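Local coordinates for protein MstE (Scytonema sp. PCC 10023, PDB 6SBF) that catalyses, as a single-domain class II terpene cyclase, the cyclisation of isoprenoid chains into complex polycyclic scaffolds, probably on the route to merosterols, at residues A136-T139 against H140-P143; A181-A184 against A185-E188; P236-E239 against Q240-W244. The protein carries 1 engineered substitution. All coordinates share one frame; numbering follows the deposited sequence. Where two conformers were deposited one is given.

In the fold
All three contacts are local, two at helix ends and one within a helix, in the alpha6-alpha6 barrel of this class II terpene cyclase. Interactions 1 and 2 lie at the ends of helices 128-138 and 177-183; each contains a type I turn. Their centres lie 13 Å apart and they touch: L137 CD1 packs against L186 CD1 at 3.9 Å and against V183 CG1 at 4.1 Å, which joins the two helix ends through leucine and valine methyls. Interaction 3, inside helix 235-248, stands apart, its nearest atoms about 11 Å from interaction 2 and about 19 Å from interaction 1. Helix 215-229 packs on both interaction 2 and interaction 3.

Interaction 1 (A136-T139 against H140-P143); sequences ALAT and HLQP
H140 N donates to L137 O at 3.0 Å, and one residue on L141 N donates to A138 O at 3.2 Å, closing the type I turn A138-L141 at the end of helix 128-138. Within the outgoing segment the Q142 amide folds back and NE2 donates to H140 O at 3.0 Å, almost straight (172°), with H140 O lying in the plane of the Q142 amide. A water bridges T139 O and L141 O, donating to both. The H140 ring swings back beside the turn, its CG anti to the carbonyl carbon (chi1 -67°): L137 O sits at the ring edge and CD2 comes to 3.6 Å from A136 O, while NE2 reaches outside to E98 OE1 in a hydrogen bond. A leucine in place of H140 would probably leave E98 without its imidazole partner and the turn without its tie to that loop. Farther out, L141 CG lies 3.5 Å from A138 O and CD1 turns to the A138 methyl, while L137 heads the other way, into helices 109-121 and 187-200. The type I turn thus carries the chain out of the helix on main-chain bonds, and the imidazole, its far nitrogen bound to a carboxylate, is probably polarised by that charge and held in one orientation.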
# COMPACT_ATOMS: atom_id res chain seq x y z
N ALA A 136 -3.73 -14.15 -14.68
CA ALA A 136 -4.99 -13.91 -14.00
C ALA A 136 -5.18 -12.41 -13.84
O ALA A 136 -6.34 -11.95 -13.95
CB ALA A 136 -5.03 -14.60 -12.67
N LEU A 137 -4.15 -11.65 -13.55
CA LEU A 137 -4.30 -10.18 -13.44
C LEU A 137 -4.85 -9.60 -14.72
O LEU A 137 -5.67 -8.65 -14.63
CB LEU A 137 -2.99 -9.47 -13.23
CG LEU A 137 -2.53 -9.38 -11.84
CD1 LEU A 137 -1.19 -8.66 -11.76
CD2 LEU A 137 -3.53 -8.66 -10.95
N ALA A 138 -4.49 -10.15 -15.86
CA ALA A 138 -4.93 -9.59 -17.14
C ALA A 138 -6.45 -9.66 -17.22
O ALA A 138 -7.06 -8.77 -17.86
CB ALA A 138 -4.25 -10.29 -18.27
N THR A 139 -7.07 -10.64 -16.56
CA THR A 139 -8.54 -10.81 -16.59
C THR A 139 -9.26 -9.61 -15.95
O THR A 139 -10.43 -9.40 -16.27
CB THR A 139 -8.92 -12.13 -15.91
OG1 THR A 139 -8.12 -13.16 -16.51
CG2 THR A 139 -10.39 -12.42 -16.07
N HIS A 140 -8.59 -8.88 -15.06
CA HIS A 140 -9.14 -7.76 -14.31
C HIS A 140 -8.99 -6.42 -15.05
O HIS A 140 -9.53 -5.42 -14.53
CB HIS A 140 -8.47 -7.71 -12.95
CG HIS A 140 -8.81 -8.85 -12.07
ND1 HIS A 140 -10.05 -9.01 -11.48
CD2 HIS A 140 -8.08 -9.86 -11.64
CE1 HIS A 140 -10.02 -10.11 -10.73
NE2 HIS A 140 -8.85 -10.63 -10.81
N LEU A 141 -8.32 -6.39 -16.19
CA LEU A 141 -8.20 -5.16 -16.96
C LEU A 141 -9.57 -4.77 -17.52
O LEU A 141 -10.25 -5.62 -18.07
CB LEU A 141 -7.21 -5.37 -18.09
CG LEU A 141 -5.76 -5.51 -17.67
CD1 LEU A 141 -4.94 -6.03 -18.83
CD2 LEU A 141 -5.22 -4.20 -17.12
N GLN A 142 -9.91 -3.48 -17.40
CA GLN A 142 -11.23 -2.95 -17.80
C GLN A 142 -11.13 -2.21 -19.13
O GLN A 142 -10.08 -1.65 -19.46
CB GLN A 142 -11.72 -2.06 -16.67
CG GLN A 142 -11.99 -2.80 -15.38
CD GLN A 142 -12.89 -4.00 -15.57
OE1 GLN A 142 -14.06 -3.82 -15.97
NE2 GLN A 142 -12.42 -5.21 -15.25
N PRO A 143 -12.26 -2.09 -19.85
CA PRO A 143 -12.37 -1.23 -21.03
C PRO A 143 -11.84 0.22 -20.90
O PRO A 143 -11.26 0.70 -21.84
CB PRO A 143 -13.90 -1.20 -21.26
CG PRO A 143 -14.35 -2.55 -20.79
CD PRO A 143 -13.52 -2.81 -19.57
O HOH W 1 -11.32 -7.92 -18.23

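Interaction 2 (A181-A184 against A185-E188); sequences AAVA and ALPE
V183 and L186 meet across a type I beta turn, V183-L186, a tight turn joining two consecutive helices, 177-183 and 187-200, in the alpha6-alpha6 barrel. L186 N donates to V183 O at 2.9 Å with an N-H...O angle of 160°, and A185 N donates to A182 O at 3.0 Å along a more bent path (149°). The side chains crowd the same oxygens: the A185 methyl is 3.2 Å from A182 O, and L186 places CB at 3.2 Å and CG at 3.4 Å from V183 O. With CG anti to its own carbonyl carbon (chi1 -60°), L186 runs back alongside the turn, so that one of its methyls, CD1, faces V183.

Around this first shell the helices close in. L186 meets L116 and Q117 of helix 109-121, while V183 touches F189 and L193 of the following helix. A184 fits between that helix, at L193 and L197, and A225 of helix 215-229, on which A181 also packs at L221 and T222. At this buried bend the polar work across the turn falls to the main chain, while methyl groups fill in around it; between V183 and L186 the side chains come nearest at CG1 and CD1, 4.4 Å apart.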
# COMPACT_ATOMS: atom_id res chain seq x y z
N ALA A 181 -2.50 1.66 -9.65
CA ALA A 181 -1.21 2.26 -9.32
C ALA A 181 -0.26 1.16 -8.83
O ALA A 181 0.93 1.12 -9.21
CB ALA A 181 -1.37 3.37 -8.30
N ALA A 182 -0.73 0.32 -7.94
CA ALA A 182 0.10 -0.74 -7.37
C ALA A 182 0.47 -1.77 -8.46
O ALA A 182 1.63 -2.20 -8.53
CB ALA A 182 -0.60 -1.40 -6.21
N VAL A 183 -0.46 -2.19 -9.29
CA VAL A 183 -0.19 -3.18 -10.36
C VAL A 183 0.79 -2.56 -11.35
O VAL A 183 1.62 -3.30 -11.91
CB VAL A 183 -1.49 -3.70 -10.98
CG1 VAL A 183 -1.25 -4.55 -12.21
CG2 VAL A 183 -2.27 -4.53 -9.97
N ALA A 184 0.73 -1.28 -11.56
CA ALA A 184 1.68 -0.60 -12.49
C ALA A 184 3.11 -0.61 -11.94
O ALA A 184 4.01 -0.23 -12.71
CB ALA A 184 1.22 0.81 -12.75
N ALA A 185 3.35 -1.00 -10.70
CA ALA A 185 4.72 -1.28 -10.18
C ALA A 185 5.34 -2.48 -10.92
O ALA A 185 6.56 -2.60 -10.91
CB ALA A 185 4.74 -1.51 -8.68
N LEU A 186 4.53 -3.32 -11.55
CA LEU A 186 4.99 -4.49 -12.30
C LEU A 186 5.33 -4.02 -13.70
O LEU A 186 4.49 -3.48 -14.41
CB LEU A 186 3.89 -5.55 -12.36
CG LEU A 186 3.44 -6.07 -11.00
CD1 LEU A 186 2.29 -7.05 -11.20
CD2 LEU A 186 4.56 -6.73 -10.19
N PRO A 187 6.57 -4.24 -14.18
CA PRO A 187 6.95 -3.70 -15.49
C PRO A 187 6.09 -4.28 -16.62
O PRO A 187 5.90 -3.67 -17.62
CB PRO A 187 8.38 -4.21 -15.70
CG PRO A 187 8.88 -4.59 -14.36
CD PRO A 187 7.72 -4.79 -13.44
N GLU A 188 5.52 -5.47 -16.41
CA GLU A 188 4.70 -6.15 -17.44
C GLU A 188 3.37 -5.38 -17.66
O GLU A 188 2.80 -5.52 -18.76
CB GLU A 188 4.43 -7.61 -17.03
CG GLU A 188 5.66 -8.47 -16.87
CD GLU A 188 6.34 -8.48 -15.50
OE1 GLU A 188 5.93 -7.65 -14.59
OE2 GLU A 188 7.34 -9.27 -15.42

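Interaction 3 (P236-E239 against Q240-W244); sequences PSIE and QAVAW
S237 O is gripped by two donors: A241 N, one turn on in helix 235-248, at 3.0 Å, and the side-chain NE2 of Q201, which comes from outside the helix. The first of these bonds is one rung of the i to i+4 ladder. V242 N donates to I238 O at 2.9 Å, nearly straight at 164°; Q240 N to P236 O and A243 N to E239 O, each also 2.9 Å, complete the rungs between P236-E239 and Q240-W244.

Carbonyl oxygens also receive side-chain carbons: V242 CG2 lies 3.4 Å from I238 O, and the A241 methyl comes equally near to the same oxygen. Q240 CB stands 3.7 Å from both P236 O and S237 O, and the A243 methyl lies beside E239 O. V242 turns CG1 anti to its backbone N (chi1 171°), which leaves CG2 back along the helix beside the I238 carbonyl; there it also faces I238 CG2, 4.4 Å away. The two branched residues form a small apolar ridge one turn apart.

The polar side chains lead outward from the contact. E239 bends at chi2 (-60°), and its carboxylate is shared: OE2 accepts from Q235 NE2 one turn back, OE1 from N278 ND2 in the loop after helix 265-275. Q240 leaves differently, its chain extended, bringing NE2 to S203 O. The ladder uses the main-chain groups, while the Q240 side-chain amide and E239 OE1 reach loops, at S203 and N278; with neutral amide donors on both carboxylate oxygens, the negative charge of E239 would probably be stabilised.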
# COMPACT_ATOMS: atom_id res chain seq x y z
N PRO A 236 6.05 16.29 -16.02
CA PRO A 236 5.23 17.36 -15.43
C PRO A 236 4.20 16.84 -14.41
O PRO A 236 4.03 17.44 -13.36
CB PRO A 236 4.58 18.04 -16.65
CG PRO A 236 5.46 17.72 -17.82
CD PRO A 236 6.05 16.34 -17.49
N SER A 237 3.59 15.71 -14.73
CA SER A 237 2.59 15.09 -13.84
C SER A 237 3.23 14.67 -12.54
O SER A 237 2.64 14.86 -11.46
CB SER A 237 1.87 13.96 -14.52
OG SER A 237 1.08 14.43 -15.60
N ILE A 238 4.44 14.08 -12.62
CA ILE A 238 5.17 13.67 -11.41
C ILE A 238 5.46 14.90 -10.56
O ILE A 238 5.26 14.89 -9.34
CB ILE A 238 6.44 12.89 -11.78
CG1 ILE A 238 6.12 11.58 -12.48
CG2 ILE A 238 7.30 12.70 -10.55
CD1 ILE A 238 7.26 11.02 -13.26
N GLU A 239 5.94 15.97 -11.21
CA GLU A 239 6.32 17.18 -10.45
C GLU A 239 5.07 17.78 -9.79
O GLU A 239 5.17 18.34 -8.71
CB GLU A 239 7.05 18.18 -11.35
CG GLU A 239 8.37 17.67 -11.85
CD GLU A 239 9.41 17.31 -10.83
OE1 GLU A 239 9.36 17.78 -9.66
OE2 GLU A 239 10.34 16.55 -11.22
N GLN A 240 3.95 17.75 -10.48
CA GLN A 240 2.70 18.30 -9.86
C GLN A 240 2.32 17.46 -8.62
O GLN A 240 1.88 18.03 -7.62
CB GLN A 240 1.52 18.33 -10.82
CG GLN A 240 0.53 19.37 -10.28
CD GLN A 240 -0.83 19.34 -10.95
OE1 GLN A 240 -1.12 18.50 -11.82
NE2 GLN A 240 -1.66 20.30 -10.53
N ALA A 241 2.48 16.15 -8.71
CA ALA A 241 2.21 15.29 -7.56
C ALA A 241 3.16 15.61 -6.41
O ALA A 241 2.76 15.64 -5.23
CB ALA A 241 2.26 13.86 -8.00
N VAL A 242 4.45 15.79 -6.72
CA VAL A 242 5.42 16.17 -5.67
C VAL A 242 5.02 17.52 -5.04
O VAL A 242 5.09 17.65 -3.81
CB VAL A 242 6.85 16.21 -6.24
CG1 VAL A 242 7.82 16.82 -5.26
CG2 VAL A 242 7.32 14.81 -6.64
N ALA A 243 4.62 18.49 -5.84
CA ALA A 243 4.18 19.80 -5.30
C ALA A 243 2.96 19.60 -4.39
O ALA A 243 2.89 20.28 -3.35
CB ALA A 243 3.86 20.74 -6.44
N TRP A 244 2.03 18.74 -4.78
CA TRP A 244 0.87 18.42 -3.91
C TRP A 244 1.39 17.83 -2.58
O TRP A 244 0.94 18.20 -1.50
CB TRP A 244 -0.10 17.50 -4.63
CG TRP A 244 -1.19 16.97 -3.72
CD1 TRP A 244 -2.43 17.53 -3.54
CD2 TRP A 244 -1.19 15.75 -2.98
NE1 TRP A 244 -3.17 16.77 -2.70
CE2 TRP A 244 -2.44 15.67 -2.34
CE3 TRP A 244 -0.27 14.70 -2.83
CZ2 TRP A 244 -2.84 14.58 -1.60
CZ3 TRP A 244 -0.65 13.61 -2.08
CH2 TRP A 244 -1.90 13.58 -1.45